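Local coordinates for protein D-alanine--D-alanine ligase (Acinetobacter baumannii ACICU, PDB 5D8D) that catalyses the ATP-dependent joining of two D-alanines into D-alanyl-D-alanine, a building block for peptidoglycan in the bacterial cell wall, at residues F62-H66 with V272-T276; I84-G88 with I299-T303. All coordinates share one frame; numbering follows the deposited sequence.

Both contacts join the N-terminal domain of the ligase to its C-terminal ATP-grasp part, and their centres lie about 13 Å apart. Contact 1 is the buried one, its centre about 9 Å from the centre of the chain, and it borders the catalytic region: the side chain of P273 comes within about 4 Å of that of N270, a predicted magnesium ligand. Contact 2 sits farther out, and G88 lies about 10 Å from the side chain of N270. The two are directly joined. I63 N and T87 OG1 are 2.8 Å apart, probably hydrogen-bonded, while F62 CZ packs 3.5 Å from I299 CG2 and I63 CD1 lies 3.6 Å from Y86 CD1.

Contact 1. Residues F62-H66 with V272-T276; sequences FIVLH and VPGMT
Beyond strand 60-63, an outer strand of the N-terminal parallel sheet, the chain carries H66 to the loop that follows strand 264-270 of the ATP-grasp part. H66 ND1 donates to V272 O at 2.9 Å. The bond is bent, with an N-H...O angle of 135°, and the donor sits above the carbonyl plane, about 42° out of it. P273 O also lies at the ring edge, 3.2 Å from H66 CE1, so two successive carbonyls line one margin of the imidazole. V64 O approaches one face, offset toward the rim. With CG placed beside the backbone N (chi1 -47°), the ring swings across to the loop although its CB does not aim there. At its far nitrogen, NE2, S27 of helix 21-37 forms a hydrogen bond, and the same hydroxyl pairs with M275 N, so one serine links histidine and loop. This loop leads on from N270, predicted to bind magnesium, toward helix 280-286, and here it meets the N-terminal domain. V272 points its side chain toward the 62-66 segment: CG2 lies 3.2 Å from H66 ND1 and 3.3 Å from L65 O. Farther along, V64 CG2 touches M275 CG at 4.1 Å, the two side chains crossing at about a right angle. M275 bends at both chi2 and chi3, and helix 292-301 packs against it.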
loop_
_atom_site.group_PDB
_atom_site.type_symbol
_atom_site.label_atom_id
_atom_site.label_comp_id
_atom_site.label_asym_id
_atom_site.label_seq_id
_atom_site.Cartn_x
_atom_site.Cartn_y
_atom_site.Cartn_z
ATOM N N PHE A 62 10.955 -15.858 -7.589
ATOM C CA PHE A 62 9.908 -16.586 -6.839
ATOM C C PHE A 62 10.055 -16.090 -5.413
ATOM O O PHE A 62 11.095 -16.360 -4.800
ATOM C CB PHE A 62 10.164 -18.112 -6.905
ATOM C CG PHE A 62 9.026 -18.954 -6.422
ATOM C CD1 PHE A 62 8.517 -18.820 -5.151
ATOM C CD2 PHE A 62 8.480 -19.930 -7.241
ATOM C CE1 PHE A 62 7.453 -19.601 -4.723
ATOM C CE2 PHE A 62 7.411 -20.707 -6.816
ATOM C CZ PHE A 62 6.904 -20.545 -5.556
ATOM N N ILE A 63 9.051 -15.374 -4.890
ATOM C CA ILE A 63 9.177 -14.694 -3.589
ATOM C C ILE A 63 8.556 -15.551 -2.493
ATOM O O ILE A 63 7.389 -15.931 -2.545
ATOM C CB ILE A 63 8.489 -13.319 -3.550
ATOM C CG1 ILE A 63 9.087 -12.361 -4.615
ATOM C CG2 ILE A 63 8.618 -12.706 -2.155
ATOM C CD1 ILE A 63 8.311 -11.086 -4.828
ATOM N N VAL A 64 9.347 -15.821 -1.469
ATOM C CA VAL A 64 8.897 -16.618 -0.363
ATOM C C VAL A 64 9.554 -16.055 0.906
ATOM O O VAL A 64 9.860 -16.779 1.861
ATOM C CB VAL A 64 9.173 -18.078 -0.763
ATOM C CG1 VAL A 64 10.400 -18.665 -0.107
ATOM C CG2 VAL A 64 7.943 -18.918 -0.643
ATOM N N LEU A 65 9.689 -14.718 0.913
ATOM C CA LEU A 65 10.089 -13.927 2.078
ATOM C C LEU A 65 8.841 -13.592 2.864
ATOM O O LEU A 65 8.034 -12.833 2.403
ATOM C CB LEU A 65 10.711 -12.598 1.630
ATOM C CG LEU A 65 12.046 -12.645 0.917
ATOM C CD1 LEU A 65 12.332 -11.354 0.168
ATOM C CD2 LEU A 65 13.149 -12.924 1.927
ATOM N N HIS A 66 8.698 -14.117 4.066
ATOM C CA HIS A 66 7.551 -13.802 4.876
ATOM C C HIS A 66 7.851 -12.605 5.776
ATOM O O HIS A 66 8.990 -12.428 6.251
ATOM C CB HIS A 66 7.138 -15.007 5.700
ATOM C CG HIS A 66 7.069 -16.260 4.912
ATOM N ND1 HIS A 66 6.200 -16.426 3.861
ATOM C CD2 HIS A 66 7.785 -17.398 4.984
ATOM C CE1 HIS A 66 6.359 -17.624 3.338
ATOM N NE2 HIS A 66 7.322 -18.232 3.996
ATOM N N VAL A 272 2.153 -13.670 0.753
ATOM C CA VAL A 272 3.225 -14.724 0.632
ATOM C C VAL A 272 3.055 -15.838 1.678
ATOM O O VAL A 272 3.609 -15.791 2.771
ATOM C CB VAL A 272 4.684 -14.132 0.438
ATOM C CG1 VAL A 272 4.805 -12.665 0.798
ATOM C CG2 VAL A 272 5.790 -14.933 1.101
ATOM N N PRO A 273 2.223 -16.834 1.357
ATOM C CA PRO A 273 2.040 -17.908 2.308
ATOM C C PRO A 273 3.239 -18.836 2.427
ATOM O O PRO A 273 4.073 -18.928 1.505
ATOM C CB PRO A 273 0.859 -18.693 1.749
ATOM C CG PRO A 273 0.184 -17.782 0.802
ATOM C CD PRO A 273 1.246 -16.900 0.260
ATOM N N GLY A 274 3.293 -19.531 3.561
ATOM C CA GLY A 274 4.197 -20.612 3.777
ATOM C C GLY A 274 4.190 -21.652 2.666
ATOM O O GLY A 274 3.161 -21.918 2.007
ATOM N N MET A 275 5.398 -22.150 2.391
ATOM C CA MET A 275 5.594 -23.299 1.573
ATOM C C MET A 275 6.418 -24.338 2.356
ATOM O O MET A 275 7.000 -25.262 1.767
ATOM C CB MET A 275 6.211 -22.862 0.242
ATOM C CG MET A 275 5.234 -22.049 -0.619
ATOM S SD MET A 275 3.944 -23.028 -1.412
ATOM C CE MET A 275 4.821 -23.683 -2.816
ATOM N N THR A 276 6.422 -24.223 3.687
ATOM C CA THR A 276 6.948 -25.290 4.518
ATOM C C THR A 276 6.086 -26.558 4.425
ATOM O O THR A 276 4.938 -26.546 3.981
ATOM C CB THR A 276 6.981 -24.951 5.999
ATOM O OG1 THR A 276 5.647 -25.005 6.523
ATOM C CG2 THR A 276 7.614 -23.596 6.231
#

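Contact 2. Residues I84-G88 with I299-T303; sequences IPYTG and ILEQT
The flat amide of Q302 reaches over to the backbone of G88: OE1 accepts from G88 N at 3.0 Å, almost in line with the amide C=O and nearly straight at the hydrogen (171°). A water donates to the same oxygen at 2.7 Å and weakly to G88 O, so OE1 holds two donors. The Y86 ring has I84 O at its edge, in plane; its hydroxyl is hydrogen-bonded to E80 of helix 74-81. Here the last residues of helix 292-301 and those just after it lie against the loop between helices 74-81 and 91-97, joining the last helix of the ATP-grasp part to the N-terminal domain. T303 pushes its methyl into the loop backbone, CG2 standing 3.4 Å from Y86 C. Its hydroxyl, with OG1 lying between the backbone N and C (chi1 71°), turns back to donate to L300 O at 2.8 Å, an oxygen that also takes T303 N. R60 is a further partner of that hydroxyl. On the loop side T87 CG2 meets I299 CG2 at 3.8 Å, while the T87 hydroxyl is engaged by I63 N. P85 CB lies 3.7 Å from T303 O.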
loop_
_atom_site.group_PDB
_atom_site.type_symbol
_atom_site.label_atom_id
_atom_site.label_comp_id
_atom_site.label_asym_id
_atom_site.label_seq_id
_atom_site.Cartn_x
_atom_site.Cartn_y
_atom_site.Cartn_z
ATOM N N ILE A 84 12.053 -6.830 -13.252
ATOM C CA ILE A 84 12.147 -8.290 -13.179
ATOM C C ILE A 84 10.783 -8.802 -12.767
ATOM O O ILE A 84 10.287 -8.422 -11.707
ATOM C CB ILE A 84 13.205 -8.699 -12.155
ATOM C CG1 ILE A 84 14.566 -8.185 -12.610
ATOM C CG2 ILE A 84 13.248 -10.207 -11.966
ATOM C CD1 ILE A 84 15.593 -8.301 -11.549
ATOM N N PRO A 85 10.172 -9.675 -13.586
ATOM C CA PRO A 85 8.877 -10.243 -13.201
ATOM C C PRO A 85 9.002 -11.184 -12.012
ATOM O O PRO A 85 10.069 -11.788 -11.790
ATOM C CB PRO A 85 8.442 -11.008 -14.439
ATOM C CG PRO A 85 9.697 -11.276 -15.202
ATOM C CD PRO A 85 10.750 -10.331 -14.759
ATOM N N TYR A 86 7.924 -11.311 -11.254
ATOM C CA TYR A 86 7.977 -12.029 -9.994
ATOM C C TYR A 86 6.603 -12.583 -9.602
ATOM O O TYR A 86 5.608 -12.265 -10.214
ATOM C CB TYR A 86 8.579 -11.129 -8.898
ATOM C CG TYR A 86 7.772 -9.907 -8.650
ATOM C CD1 TYR A 86 6.668 -9.930 -7.774
ATOM C CD2 TYR A 86 8.068 -8.722 -9.301
ATOM C CE1 TYR A 86 5.895 -8.814 -7.552
ATOM C CE2 TYR A 86 7.278 -7.582 -9.108
ATOM C CZ TYR A 86 6.201 -7.644 -8.229
ATOM O OH TYR A 86 5.459 -6.539 -8.037
ATOM N N THR A 87 6.579 -13.450 -8.601
ATOM C CA THR A 87 5.378 -14.198 -8.235
ATOM C C THR A 87 4.514 -13.373 -7.283
ATOM O O THR A 87 5.006 -12.510 -6.594
ATOM C CB THR A 87 5.771 -15.513 -7.535
ATOM O OG1 THR A 87 6.682 -15.249 -6.460
ATOM C CG2 THR A 87 6.449 -16.433 -8.495
ATOM N N GLY A 88 3.222 -13.653 -7.249
ATOM C CA GLY A 88 2.353 -13.095 -6.245
ATOM C C GLY A 88 1.899 -11.671 -6.486
ATOM O O GLY A 88 1.905 -11.193 -7.616
ATOM N N ILE A 299 2.865 -21.621 -9.631
ATOM C CA ILE A 299 3.124 -20.310 -9.062
ATOM C C ILE A 299 4.103 -19.546 -9.994
ATOM O O ILE A 299 3.844 -18.421 -10.386
ATOM C CB ILE A 299 3.631 -20.417 -7.605
ATOM C CG1 ILE A 299 2.495 -20.902 -6.697
ATOM C CG2 ILE A 299 4.169 -19.085 -7.075
ATOM C CD1 ILE A 299 2.937 -21.477 -5.340
ATOM N N LEU A 300 5.194 -20.170 -10.385
ATOM C CA LEU A 300 6.193 -19.490 -11.197
ATOM C C LEU A 300 5.653 -19.103 -12.595
ATOM O O LEU A 300 6.145 -18.177 -13.224
ATOM C CB LEU A 300 7.434 -20.390 -11.347
ATOM C CG LEU A 300 8.667 -19.771 -11.988
ATOM C CD1 LEU A 300 9.089 -18.525 -11.226
ATOM C CD2 LEU A 300 9.790 -20.782 -11.975
ATOM N N GLU A 301 4.668 -19.842 -13.088
ATOM C CA GLU A 301 4.086 -19.583 -14.413
ATOM C C GLU A 301 3.404 -18.230 -14.502
ATOM O O GLU A 301 3.364 -17.661 -15.563
ATOM C CB GLU A 301 3.128 -20.696 -14.813
ATOM C CG GLU A 301 3.842 -21.864 -15.471
ATOM C CD GLU A 301 2.934 -23.051 -15.688
ATOM O OE1 GLU A 301 1.793 -22.981 -15.191
ATOM O OE2 GLU A 301 3.369 -24.032 -16.351
ATOM N N GLN A 302 2.946 -17.685 -13.385
ATOM C CA GLN A 302 2.460 -16.291 -13.343
ATOM C C GLN A 302 3.474 -15.309 -13.873
ATOM O O GLN A 302 3.060 -14.240 -14.309
ATOM C CB GLN A 302 2.127 -15.803 -11.934
ATOM C CG GLN A 302 1.129 -16.640 -11.134
ATOM C CD GLN A 302 1.384 -16.608 -9.601
ATOM O OE1 GLN A 302 1.929 -15.630 -9.054
ATOM N NE2 GLN A 302 0.948 -17.658 -8.911
ATOM N N THR A 303 4.781 -15.632 -13.806
ATOM C CA THR A 303 5.804 -14.678 -14.240
ATOM C C THR A 303 6.039 -14.596 -15.750
ATOM O O THR A 303 6.944 -13.869 -16.161
ATOM C CB THR A 303 7.159 -14.889 -13.488
ATOM O OG1 THR A 303 7.837 -16.093 -13.878
ATOM C CG2 THR A 303 6.944 -14.932 -12.038
HETATM O O HOH W 1 1.186 -13.337 -10.157
#